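Local coordinates for protein putative esterase PA1618 (Pseudomonas aeruginosa, PDB 4QD8) that probably hydrolyses acyl-CoA thioesters as a hotdog-fold thioesterase of the PaaI family, and binds phenacyl coenzyme A in the crystal, at residues Asp34-Ala39 against Val103-His108; Leu62-Gly67 against Ala131-Ala136; Met69-Cys74 against Thr112-Asp117. All blocks are in the same frame, centred on the assembly; numbering follows the deposited sequence.

Contact 1 (Asp34-Ala39 against Val103-His108); sequences DESLTA and VARAIH
Ser-36 lies over the guanidinium group of Arg-105, with Ser-36 CB 4.1 Å from Arg-105 CZ and close to the middle of that face. With CG anti to its own carbonyl carbon (chi1 -69°) and the chain extended to NE, the arginine stands out from the sheet and leans across toward Glu-35. There Glu-35 OE1 meets the guanidinium edge in its plane, 3.2 Å from Arg-105 NH1. This is a salt bridge with a weak, bent hydrogen bond, and the carboxylate is turned 75° from the guanidinium. The Ser-36 hydroxyl bonds instead to Asp-33 OD1. Beneath these side chains, two antiparallel strands of the hotdog sheet pair through Leu-37 and Ala-104. Ala-104 N reaches Leu-37 O at 2.9 Å in an almost straight bond, and Leu-37 N returns one to Ala-104 O at 3.2 Å. Past this pair a water takes over, donating to Glu-35 O (2.6 Å) and accepting from Ala-106 N (2.9 Å). On the same face as Ser-36, Val-103 sets both methyls against Thr-38, with CG2 3.7 Å from Thr-38 OG1. Leu-37 and Ala-104 point to the other face, where both pack on Leu-66 of helix 56-72.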
ATOM      1  N   ASP A  34      -7.234  25.948  -7.269  1.00 25.72           N
ATOM      2  CA  ASP A  34      -6.778  26.231  -5.909  1.00 23.62           C
ATOM      3  C   ASP A  34      -6.517  24.987  -5.074  1.00 25.47           C
ATOM      4  O   ASP A  34      -5.888  25.073  -4.020  1.00 23.51           O
ATOM      5  CB  ASP A  34      -7.803  27.085  -5.167  1.00 27.40           C
ATOM      6  CG  ASP A  34      -7.814  28.516  -5.637  1.00 36.93           C
ATOM      7  OD1 ASP A  34      -6.934  28.884  -6.451  1.00 35.04           O
ATOM      8  OD2 ASP A  34      -8.695  29.270  -5.172  1.00 39.37           O
ATOM      9  N   GLU A  35      -7.006  23.838  -5.536  1.00 23.56           N
ATOM     10  CA  GLU A  35      -6.963  22.622  -4.729  1.00 22.20           C
ATOM     11  C   GLU A  35      -6.388  21.427  -5.463  1.00 22.68           C
ATOM     12  O   GLU A  35      -6.306  20.349  -4.891  1.00 20.61           O
ATOM     13  CB  GLU A  35      -8.367  22.203  -4.316  1.00 27.90           C
ATOM     14  CG  GLU A  35      -9.190  23.223  -3.591  1.00 36.38           C
ATOM     15  CD  GLU A  35     -10.620  22.752  -3.468  1.00 41.51           C
ATOM     16  OE1 GLU A  35     -10.960  21.752  -4.140  1.00 43.99           O
ATOM     17  OE2 GLU A  35     -11.399  23.370  -2.709  1.00 52.30           O
ATOM     18  N   SER A  36      -6.050  21.580  -6.735  1.00 18.80           N
ATOM     19  CA  SER A  36      -5.661  20.395  -7.510  1.00 20.94           C
ATOM     20  C   SER A  36      -4.726  20.709  -8.661  1.00 22.78           C
ATOM     21  O   SER A  36      -4.622  21.855  -9.102  1.00 21.73           O
ATOM     22  CB  SER A  36      -6.905  19.669  -8.035  1.00 21.77           C
ATOM     23  OG  SER A  36      -7.550  20.430  -9.044  1.00 20.48           O
ATOM     24  N   LEU A  37      -4.045  19.671  -9.144  1.00 19.30           N
ATOM     25  CA  LEU A  37      -3.143  19.786 -10.280  1.00 17.52           C
ATOM     26  C   LEU A  37      -3.430  18.585 -11.175  1.00 17.94           C
ATOM     27  O   LEU A  37      -3.660  17.487 -10.675  1.00 16.63           O
ATOM     28  CB  LEU A  37      -1.690  19.787  -9.803  1.00 17.21           C
ATOM     29  CG  LEU A  37      -0.599  19.939 -10.869  1.00 19.84           C
ATOM     30  CD1 LEU A  37      -0.747  21.237 -11.662  1.00 20.86           C
ATOM     31  CD2 LEU A  37       0.801  19.820 -10.263  1.00 18.28           C
ATOM     32  N   THR A  38      -3.451  18.801 -12.492  1.00 20.27           N
ATOM     33  CA  THR A  38      -3.888  17.766 -13.442  1.00 15.69           C
ATOM     34  C   THR A  38      -2.832  17.554 -14.530  1.00 19.07           C
ATOM     35  O   THR A  38      -2.278  18.521 -15.056  1.00 18.97           O
ATOM     36  CB  THR A  38      -5.236  18.164 -14.101  1.00 19.56           C
ATOM     37  OG1 THR A  38      -6.259  18.286 -13.097  1.00 20.14           O
ATOM     38  CG2 THR A  38      -5.668  17.132 -15.141  1.00 19.33           C
ATOM     39  N   ALA A  39      -2.538  16.286 -14.850  1.00 17.02           N
ATOM     40  CA  ALA A  39      -1.625  15.939 -15.942  1.00 16.01           C
ATOM     41  C   ALA A  39      -2.180  14.729 -16.669  1.00 19.72           C
ATOM     42  O   ALA A  39      -2.886  13.928 -16.075  1.00 18.45           O
ATOM     43  CB  ALA A  39      -0.228  15.611 -15.406  1.00 17.71           C
ATOM     44  N   VAL A 103      -5.554  13.401 -11.645  1.00 15.41           N
ATOM     45  CA  VAL A 103      -5.819  14.622 -10.870  1.00 16.14           C
ATOM     46  C   VAL A 103      -5.308  14.412  -9.452  1.00 15.30           C
ATOM     47  O   VAL A 103      -5.666  13.429  -8.808  1.00 16.05           O
ATOM     48  CB  VAL A 103      -7.321  14.946 -10.832  1.00 18.99           C
ATOM     49  CG1 VAL A 103      -7.581  16.271 -10.107  1.00 20.95           C
ATOM     50  CG2 VAL A 103      -7.882  15.025 -12.244  1.00 22.79           C
ATOM     51  N   ALA A 104      -4.472  15.326  -8.972  1.00 15.81           N
ATOM     52  CA  ALA A 104      -3.918  15.221  -7.627  1.00 15.57           C
ATOM     53  C   ALA A 104      -4.577  16.220  -6.685  1.00 16.37           C
ATOM     54  O   ALA A 104      -4.731  17.400  -7.024  1.00 15.74           O
ATOM     55  CB  ALA A 104      -2.407  15.436  -7.643  1.00 16.40           C
ATOM     56  N   ARG A 105      -4.928  15.737  -5.500  1.00 16.33           N
ATOM     57  CA  ARG A 105      -5.487  16.564  -4.430  1.00 16.16           C
ATOM     58  C   ARG A 105      -4.737  16.240  -3.133  1.00 16.45           C
ATOM     59  O   ARG A 105      -4.308  15.118  -2.925  1.00 15.64           O
ATOM     60  CB  ARG A 105      -6.980  16.275  -4.271  1.00 18.13           C
ATOM     61  CG  ARG A 105      -7.811  16.769  -5.443  1.00 21.88           C
ATOM     62  CD  ARG A 105      -9.278  16.394  -5.322  1.00 26.39           C
ATOM     63  NE  ARG A 105     -10.020  16.843  -6.503  1.00 27.97           N
ATOM     64  CZ  ARG A 105     -10.483  18.082  -6.671  1.00 36.99           C
ATOM     65  NH1 ARG A 105     -10.291  19.008  -5.734  1.00 34.40           N
ATOM     66  NH2 ARG A 105     -11.142  18.402  -7.781  1.00 39.91           N
ATOM     67  N   ALA A 106      -4.553  17.226  -2.262  1.00 17.93           N
ATOM     68  CA  ALA A 106      -3.808  16.975  -1.033  1.00 16.05           C
ATOM     69  C   ALA A 106      -4.668  16.271   0.012  1.00 16.25           C
ATOM     70  O   ALA A 106      -5.846  16.617   0.193  1.00 19.78           O
ATOM     71  CB  ALA A 106      -3.259  18.294  -0.462  1.00 17.60           C
ATOM     72  N   ILE A 107      -4.083  15.291   0.700  1.00 13.34           N
ATOM     73  CA  ILE A 107      -4.732  14.705   1.869  1.00 16.90           C
ATOM     74  C   ILE A 107      -4.134  15.353   3.107  1.00 14.90           C
ATOM     75  O   ILE A 107      -4.829  15.680   4.069  1.00 19.65           O
ATOM     76  CB  ILE A 107      -4.500  13.186   1.936  1.00 15.92           C
ATOM     77  CG1 ILE A 107      -5.175  12.514   0.739  1.00 16.22           C
ATOM     78  CG2 ILE A 107      -5.032  12.598   3.255  1.00 18.69           C
ATOM     79  CD1 ILE A 107      -6.673  12.755   0.674  1.00 21.71           C
ATOM     80  N   HIS A 108      -2.823  15.535   3.077  1.00 15.51           N
ATOM     81  CA  HIS A 108      -2.128  16.103   4.232  1.00 18.88           C
ATOM     82  C   HIS A 108      -0.774  16.658   3.834  1.00 20.65           C
ATOM     83  O   HIS A 108       0.050  15.952   3.252  1.00 16.49           O
ATOM     84  CB  HIS A 108      -1.986  15.048   5.346  1.00 17.63           C
ATOM     85  CG  HIS A 108      -1.144  15.486   6.503  1.00 20.55           C
ATOM     86  ND1 HIS A 108      -1.429  16.605   7.266  1.00 23.25           N
ATOM     87  CD2 HIS A 108      -0.016  14.953   7.038  1.00 18.35           C
ATOM     88  CE1 HIS A 108      -0.518  16.733   8.214  1.00 22.01           C
ATOM     89  NE2 HIS A 108       0.352  15.752   8.095  1.00 23.14           N
TER
HETATM   90  O   HOH W   1      -6.412  19.502  -2.425  1.00 21.40           O

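Contact 2 (Leu62-Gly67 against Ala131-Ala136); sequences LAESLG and ARLTMA
Leu-133 extends CG anti to the backbone N (chi1 177°), which carries its two methyls from strand 131-136 across to the helix, while Glu-64 has its own CG anti to N (chi1 -169°) and then bends at chi2, bringing the carboxylate end across the tip of the leucine. The two side chains cross at about a right angle. Leu-133 CD1 touches the carboxylate end, 4.0 Å from Glu-64 OE1, and the other branch, CD2, settles on the bare backbone of Gly-67, 3.7 Å from Gly-67 CA. One turn earlier Ala-63 CB meets Ala-131 CB at 3.9 Å, methyl against methyl; the axes of the two segments are 9.0 Å apart at their closest. At the far end Met-135 curls back, leaving its CG 4.4 Å from Gly-67 O. No hydrogen bond joins the two segments, so the grip is apolar apart from the flank of Glu-64. The polar end of that residue is tied across a subunit interface: Glu-64 OE1 bonds to His-91 NE2 of the third subunit, and Ser-65 OG to His-55 NE2 of the same subunit. In hotdog thioesterases the active sites lie at such interfaces. The helix is the sausage of the fold, lying on the concave side of the curved sheet, and its segment here makes 46° with the strand. Leu-62 and Leu-66 reach strands 36-42 and 99-106, Ala-63 touches Ile-118 of strand 113-121, and Leu-133 also packs on Val-87 of strand 80-91.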
ATOM      1  N   LEU A  62       2.976   8.407 -13.987  1.00 14.08           N
ATOM      2  CA  LEU A  62       2.135   9.592 -14.088  1.00 13.53           C
ATOM      3  C   LEU A  62       1.757  10.114 -12.698  1.00 15.86           C
ATOM      4  O   LEU A  62       1.905  11.309 -12.410  1.00 15.09           O
ATOM      5  CB  LEU A  62       0.884   9.296 -14.907  1.00 14.19           C
ATOM      6  CG  LEU A  62      -0.103  10.452 -15.044  1.00 13.41           C
ATOM      7  CD1 LEU A  62       0.590  11.703 -15.597  1.00 15.63           C
ATOM      8  CD2 LEU A  62      -1.263  10.010 -15.953  1.00 13.72           C
ATOM      9  N   ALA A  63       1.318   9.213 -11.827  1.00 14.46           N
ATOM     10  CA  ALA A  63       0.882   9.611 -10.487  1.00 15.44           C
ATOM     11  C   ALA A  63       2.027  10.231  -9.705  1.00 17.38           C
ATOM     12  O   ALA A  63       1.853  11.274  -9.049  1.00 17.22           O
ATOM     13  CB  ALA A  63       0.311   8.412  -9.735  1.00 15.55           C
ATOM     14  N   GLU A  64       3.197   9.604  -9.775  1.00 14.75           N
ATOM     15  CA  GLU A  64       4.345  10.082  -8.996  1.00 15.70           C
ATOM     16  C   GLU A  64       4.932  11.369  -9.583  1.00 16.27           C
ATOM     17  O   GLU A  64       5.383  12.237  -8.830  1.00 15.89           O
ATOM     18  CB  GLU A  64       5.409   8.985  -8.803  1.00 16.95           C
ATOM     19  CG  GLU A  64       6.464   9.385  -7.783  1.00 21.95           C
ATOM     20  CD  GLU A  64       7.066   8.224  -6.984  1.00 15.30           C
ATOM     21  OE1 GLU A  64       6.458   7.121  -6.869  1.00 23.31           O
ATOM     22  OE2 GLU A  64       8.156   8.462  -6.444  1.00 25.76           O
ATOM     23  N   SER A  65       4.901  11.517 -10.909  1.00 14.58           N
ATOM     24  CA  SER A  65       5.313  12.775 -11.540  1.00 15.68           C
ATOM     25  C   SER A  65       4.425  13.904 -11.058  1.00 15.91           C
ATOM     26  O   SER A  65       4.906  14.979 -10.704  1.00 16.44           O
ATOM     27  CB  SER A  65       5.188  12.707 -13.072  1.00 15.88           C
ATOM     28  OG  SER A  65       6.372  12.220 -13.666  1.00 14.75           O
ATOM     29  N   LEU A  66       3.125  13.648 -11.067  1.00 15.16           N
ATOM     30  CA  LEU A  66       2.128  14.644 -10.735  1.00 14.56           C
ATOM     31  C   LEU A  66       2.230  15.022  -9.267  1.00 16.03           C
ATOM     32  O   LEU A  66       2.324  16.195  -8.933  1.00 15.66           O
ATOM     33  CB  LEU A  66       0.727  14.111 -11.058  1.00 15.90           C
ATOM     34  CG  LEU A  66      -0.430  15.049 -10.745  1.00 17.42           C
ATOM     35  CD1 LEU A  66      -0.206  16.402 -11.420  1.00 17.64           C
ATOM     36  CD2 LEU A  66      -1.728  14.430 -11.218  1.00 18.16           C
ATOM     37  N   GLY A  67       2.236  14.028  -8.386  1.00 17.09           N
ATOM     38  CA  GLY A  67       2.323  14.305  -6.961  1.00 15.78           C
ATOM     39  C   GLY A  67       3.641  14.920  -6.530  1.00 16.44           C
ATOM     40  O   GLY A  67       3.658  15.763  -5.623  1.00 19.75           O
ATOM     41  N   ALA A 131      -4.339   6.188  -6.900  1.00 12.45           N
ATOM     42  CA  ALA A 131      -3.027   6.072  -6.279  1.00 12.83           C
ATOM     43  C   ALA A 131      -2.978   6.922  -5.029  1.00 14.18           C
ATOM     44  O   ALA A 131      -3.689   7.918  -4.923  1.00 14.55           O
ATOM     45  CB  ALA A 131      -1.922   6.494  -7.246  1.00 14.78           C
ATOM     46  N   ARG A 132      -2.142   6.521  -4.080  1.00 14.84           N
ATOM     47  CA  ARG A 132      -1.828   7.410  -2.964  1.00 14.72           C
ATOM     48  C   ARG A 132      -0.322   7.516  -2.821  1.00 12.69           C
ATOM     49  O   ARG A 132       0.416   6.519  -2.869  1.00 13.62           O
ATOM     50  CB  ARG A 132      -2.509   6.968  -1.662  1.00 12.76           C
ATOM     51  CG  ARG A 132      -2.478   8.074  -0.584  1.00 13.56           C
ATOM     52  CD  ARG A 132      -3.367   7.754   0.620  1.00 14.35           C
ATOM     53  NE  ARG A 132      -2.802   6.684   1.424  1.00 15.69           N
ATOM     54  CZ  ARG A 132      -3.223   5.426   1.420  1.00 17.98           C
ATOM     55  NH1 ARG A 132      -4.270   5.068   0.681  1.00 17.62           N
ATOM     56  NH2 ARG A 132      -2.606   4.530   2.172  1.00 19.49           N
ATOM     57  N   LEU A 133       0.153   8.749  -2.698  1.00 12.10           N
ATOM     58  CA  LEU A 133       1.587   8.998  -2.698  1.00 13.24           C
ATOM     59  C   LEU A 133       2.007   9.714  -1.423  1.00 12.39           C
ATOM     60  O   LEU A 133       1.393  10.711  -1.042  1.00 13.44           O
ATOM     61  CB  LEU A 133       1.951   9.890  -3.889  1.00 14.77           C
ATOM     62  CG  LEU A 133       3.421  10.320  -4.005  1.00 12.87           C
ATOM     63  CD1 LEU A 133       4.349   9.129  -4.193  1.00 16.92           C
ATOM     64  CD2 LEU A 133       3.542  11.307  -5.193  1.00 15.73           C
ATOM     65  N   THR A 134       3.025   9.176  -0.763  1.00 13.80           N
ATOM     66  CA  THR A 134       3.674   9.841   0.380  1.00 14.03           C
ATOM     67  C   THR A 134       5.042  10.376  -0.042  1.00 14.46           C
ATOM     68  O   THR A 134       5.909   9.612  -0.462  1.00 14.09           O
ATOM     69  CB  THR A 134       3.853   8.867   1.531  1.00 14.23           C
ATOM     70  OG1 THR A 134       2.580   8.294   1.843  1.00 17.31           O
ATOM     71  CG2 THR A 134       4.421   9.578   2.789  1.00 17.25           C
ATOM     72  N   MET A 135       5.221  11.695   0.073  1.00 14.12           N
ATOM     73  CA  MET A 135       6.488  12.353  -0.245  1.00 16.40           C
ATOM     74  C   MET A 135       7.210  12.669   1.050  1.00 16.88           C
ATOM     75  O   MET A 135       6.576  12.989   2.047  1.00 17.25           O
ATOM     76  CB  MET A 135       6.219  13.675  -0.977  1.00 16.94           C
ATOM     77  CG  MET A 135       5.501  13.523  -2.311  1.00 17.70           C
ATOM     78  SD  MET A 135       6.510  12.669  -3.534  1.00 18.91           S
ATOM     79  CE  MET A 135       7.875  13.824  -3.735  1.00 18.92           C
ATOM     80  N   ALA A 136       8.536  12.569   1.035  1.00 16.30           N
ATOM     81  CA  ALA A 136       9.348  13.049   2.153  1.00 17.81           C
ATOM     82  C   ALA A 136       9.805  14.472   1.847  1.00 18.70           C
ATOM     83  O   ALA A 136      10.177  14.790   0.722  1.00 19.71           O
ATOM     84  CB  ALA A 136      10.539  12.160   2.365  1.00 17.60           C
TER

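Contact 3 (Met69-Cys74 against Thr112-Asp117); sequences MASYLC and TTHVWD
The last helical turn passes close to strand 113-117, with Ser-71 CA 7.1 Å from His-114 CA, before the chain loops at Leu-73. Ser-71 OG is gripped by two rings. Trp-116 NE1 donates to Ser-71 OG at 2.9 Å, nearly straight (167°) and close to the indole plane. His-114 ND1 lies 2.8 Å from Ser-71 OG in a second hydrogen bond whose donor could be either atom, with the hydroxyl at the imidazole edge. The rings come from alternate residues on the helix-facing side of the strand, each with CG anti to the carbonyl carbon (chi1 -66° in Trp-116), which turns it toward the helix. The NE1 bond limits the indole's rotation and the ND1 bond that of the imidazole. Ala-70 lies on the indole face: Ala-70 CB is 3.5 Å from Trp-116 CZ2, a CH-pi contact with the methyl 17° off the normal of the six-membered ring. Cys-74 comes in at the edge, its SG 4.0 Å from Trp-116 CH2, in a sulfur-aromatic contact. The C-terminal end of the hotdog's central helix lies here on the concave face of the sheet, over strands 113-121 and 127-139, where Met-135 touches Ser-71, with Leu-109 of strand 108-109 beside Trp-116.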
ATOM      1  N   MET A  69       5.548  16.868  -8.351  1.00 17.08           N
ATOM      2  CA  MET A  69       5.518  18.253  -8.813  1.00 19.47           C
ATOM      3  C   MET A  69       4.614  19.073  -7.904  1.00 18.61           C
ATOM      4  O   MET A  69       4.941  20.209  -7.536  1.00 20.32           O
ATOM      5  CB  MET A  69       5.030  18.342 -10.255  1.00 21.08           C
ATOM      6  CG  MET A  69       5.179  19.727 -10.854  1.00 30.26           C
ATOM      7  SD  MET A  69       6.921  20.125 -11.075  1.00 37.60           S
ATOM      8  CE  MET A  69       7.323  19.081 -12.476  1.00 30.54           C
ATOM      9  N   ALA A  70       3.476  18.501  -7.531  1.00 17.85           N
ATOM     10  CA  ALA A  70       2.585  19.160  -6.572  1.00 17.10           C
ATOM     11  C   ALA A  70       3.308  19.473  -5.248  1.00 19.31           C
ATOM     12  O   ALA A  70       3.153  20.567  -4.707  1.00 19.63           O
ATOM     13  CB  ALA A  70       1.353  18.327  -6.333  1.00 18.24           C
ATOM     14  N   SER A  71       4.098  18.527  -4.733  1.00 17.16           N
ATOM     15  CA  SER A  71       4.885  18.780  -3.516  1.00 16.59           C
ATOM     16  C   SER A  71       5.893  19.897  -3.701  1.00 21.84           C
ATOM     17  O   SER A  71       6.056  20.744  -2.825  1.00 18.57           O
ATOM     18  CB  SER A  71       5.604  17.518  -3.047  1.00 17.22           C
ATOM     19  OG  SER A  71       4.751  16.758  -2.229  1.00 18.64           O
ATOM     20  N   TYR A  72       6.566  19.901  -4.843  1.00 19.67           N
ATOM     21  CA  TYR A  72       7.519  20.964  -5.129  1.00 19.14           C
ATOM     22  C   TYR A  72       6.898  22.350  -5.134  1.00 20.16           C
ATOM     23  O   TYR A  72       7.548  23.321  -4.738  1.00 24.41           O
ATOM     24  CB  TYR A  72       8.251  20.680  -6.435  1.00 22.83           C
ATOM     25  CG  TYR A  72       9.558  20.004  -6.165  1.00 29.77           C
ATOM     26  CD1 TYR A  72      10.659  20.741  -5.740  1.00 32.48           C
ATOM     27  CD2 TYR A  72       9.689  18.624  -6.285  1.00 30.31           C
ATOM     28  CE1 TYR A  72      11.869  20.126  -5.470  1.00 36.13           C
ATOM     29  CE2 TYR A  72      10.890  18.002  -6.019  1.00 32.59           C
ATOM     30  CZ  TYR A  72      11.977  18.757  -5.614  1.00 35.28           C
ATOM     31  OH  TYR A  72      13.173  18.134  -5.356  1.00 38.57           O
ATOM     32  N   LEU A  73       5.633  22.430  -5.524  1.00 17.91           N
ATOM     33  CA  LEU A  73       4.915  23.705  -5.587  1.00 20.52           C
ATOM     34  C   LEU A  73       4.385  24.112  -4.217  1.00 20.81           C
ATOM     35  O   LEU A  73       3.807  25.188  -4.066  1.00 23.39           O
ATOM     36  CB  LEU A  73       3.743  23.605  -6.568  1.00 18.05           C
ATOM     37  CG  LEU A  73       4.094  23.403  -8.043  1.00 23.11           C
ATOM     38  CD1 LEU A  73       2.882  23.028  -8.844  1.00 23.37           C
ATOM     39  CD2 LEU A  73       4.711  24.691  -8.592  1.00 26.88           C
ATOM     40  N   CYS A  74       4.572  23.244  -3.227  1.00 17.72           N
ATOM     41  CA  CYS A  74       4.049  23.499  -1.885  1.00 20.57           C
ATOM     42  C   CYS A  74       5.127  23.725  -0.829  1.00 23.48           C
ATOM     43  O   CYS A  74       4.825  24.204   0.264  1.00 27.55           O
ATOM     44  CB  CYS A  74       3.134  22.360  -1.429  1.00 19.26           C
ATOM     45  SG  CYS A  74       1.569  22.268  -2.306  1.00 20.16           S
ATOM     46  N   THR A 112       7.137  17.162   7.467  1.00 18.61           N
ATOM     47  CA  THR A 112       8.166  16.233   6.990  1.00 20.83           C
ATOM     48  C   THR A 112       7.645  15.253   5.936  1.00 19.84           C
ATOM     49  O   THR A 112       8.434  14.621   5.238  1.00 21.75           O
ATOM     50  CB  THR A 112       8.796  15.432   8.136  1.00 22.89           C
ATOM     51  OG1 THR A 112       7.790  14.669   8.800  1.00 24.42           O
ATOM     52  CG2 THR A 112       9.456  16.363   9.144  1.00 25.39           C
ATOM     53  N   THR A 113       6.324  15.137   5.826  1.00 19.64           N
ATOM     54  CA  THR A 113       5.721  14.284   4.794  1.00 18.24           C
ATOM     55  C   THR A 113       4.522  14.954   4.158  1.00 19.82           C
ATOM     56  O   THR A 113       3.848  15.765   4.788  1.00 19.43           O
ATOM     57  CB  THR A 113       5.244  12.922   5.352  1.00 21.42           C
ATOM     58  OG1 THR A 113       4.247  13.152   6.354  1.00 22.58           O
ATOM     59  CG2 THR A 113       6.401  12.124   5.934  1.00 24.78           C
ATOM     60  N   HIS A 114       4.258  14.611   2.900  1.00 17.08           N
ATOM     61  CA  HIS A 114       3.054  15.057   2.214  1.00 12.65           C
ATOM     62  C   HIS A 114       2.350  13.807   1.746  1.00 13.09           C
ATOM     63  O   HIS A 114       3.008  12.843   1.357  1.00 16.55           O
ATOM     64  CB  HIS A 114       3.387  15.864   0.959  1.00 17.61           C
ATOM     65  CG  HIS A 114       3.965  17.214   1.221  1.00 16.92           C
ATOM     66  ND1 HIS A 114       4.440  18.021   0.208  1.00 20.66           N
ATOM     67  CD2 HIS A 114       4.152  17.906   2.374  1.00 20.64           C
ATOM     68  CE1 HIS A 114       4.880  19.157   0.725  1.00 20.23           C
ATOM     69  NE2 HIS A 114       4.729  19.109   2.034  1.00 18.99           N
ATOM     70  N   VAL A 115       1.027  13.829   1.767  1.00 13.30           N
ATOM     71  CA  VAL A 115       0.245  12.708   1.234  1.00 12.89           C
ATOM     72  C   VAL A 115      -0.716  13.256   0.176  1.00 13.79           C
ATOM     73  O   VAL A 115      -1.491  14.184   0.443  1.00 14.83           O
ATOM     74  CB  VAL A 115      -0.522  11.973   2.354  1.00 13.10           C
ATOM     75  CG1 VAL A 115      -1.285  10.766   1.785  1.00 15.53           C
ATOM     76  CG2 VAL A 115       0.429  11.498   3.451  1.00 14.75           C
ATOM     77  N   TRP A 116      -0.661  12.675  -1.026  1.00 12.36           N
ATOM     78  CA  TRP A 116      -1.477  13.089  -2.168  1.00 13.09           C
ATOM     79  C   TRP A 116      -2.433  11.972  -2.593  1.00 13.47           C
ATOM     80  O   TRP A 116      -2.047  10.798  -2.595  1.00 14.66           O
ATOM     81  CB  TRP A 116      -0.573  13.429  -3.365  1.00 14.18           C
ATOM     82  CG  TRP A 116       0.284  14.636  -3.123  1.00 13.80           C
ATOM     83  CD1 TRP A 116       1.592  14.650  -2.738  1.00 17.15           C
ATOM     84  CD2 TRP A 116      -0.128  16.001  -3.212  1.00 16.38           C
ATOM     85  NE1 TRP A 116       2.023  15.954  -2.587  1.00 17.03           N
ATOM     86  CE2 TRP A 116       0.983  16.802  -2.875  1.00 17.92           C
ATOM     87  CE3 TRP A 116      -1.336  16.630  -3.536  1.00 14.93           C
ATOM     88  CZ2 TRP A 116       0.926  18.210  -2.857  1.00 17.25           C
ATOM     89  CZ3 TRP A 116      -1.390  18.035  -3.529  1.00 18.85           C
ATOM     90  CH2 TRP A 116      -0.262  18.797  -3.187  1.00 18.66           C
ATOM     91  N   ASP A 117      -3.654  12.361  -2.949  1.00 14.58           N
ATOM     92  CA  ASP A 117      -4.676  11.464  -3.486  1.00 15.66           C
ATOM     93  C   ASP A 117      -4.658  11.670  -4.998  1.00 17.30           C
ATOM     94  O   ASP A 117      -4.835  12.799  -5.468  1.00 16.37           O
ATOM     95  CB  ASP A 117      -6.031  11.866  -2.901  1.00 16.18           C
ATOM     96  CG  ASP A 117      -7.196  11.137  -3.539  1.00 21.67           C
ATOM     97  OD1 ASP A 117      -7.211   9.892  -3.542  1.00 22.47           O
ATOM     98  OD2 ASP A 117      -8.119  11.823  -4.012  1.00 29.57           O
TER

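All three contacts belong to one hotdog domain, with centres about 8 to 10 Å apart. Contacts 2 and 3 share helix 56-72, contact 3 about two turns further along it, and use adjacent strands, 127-139 and 113-121. Contact 1 joins 36-42 to 99-106, the next strand in the same sheet. In chain order the segments run 34-39, 62-67, 69-74, 103-108, 112-117 and 131-136, so the helix comes before most of the sheet that curls round it. Ala-39 of contact 1 packs on Leu-62 of contact 2, and Ala-106 lies against the Trp-116 ring of contact 3. Each contact also reaches the second subunit, consistent with a sheet that serves both core and assembly.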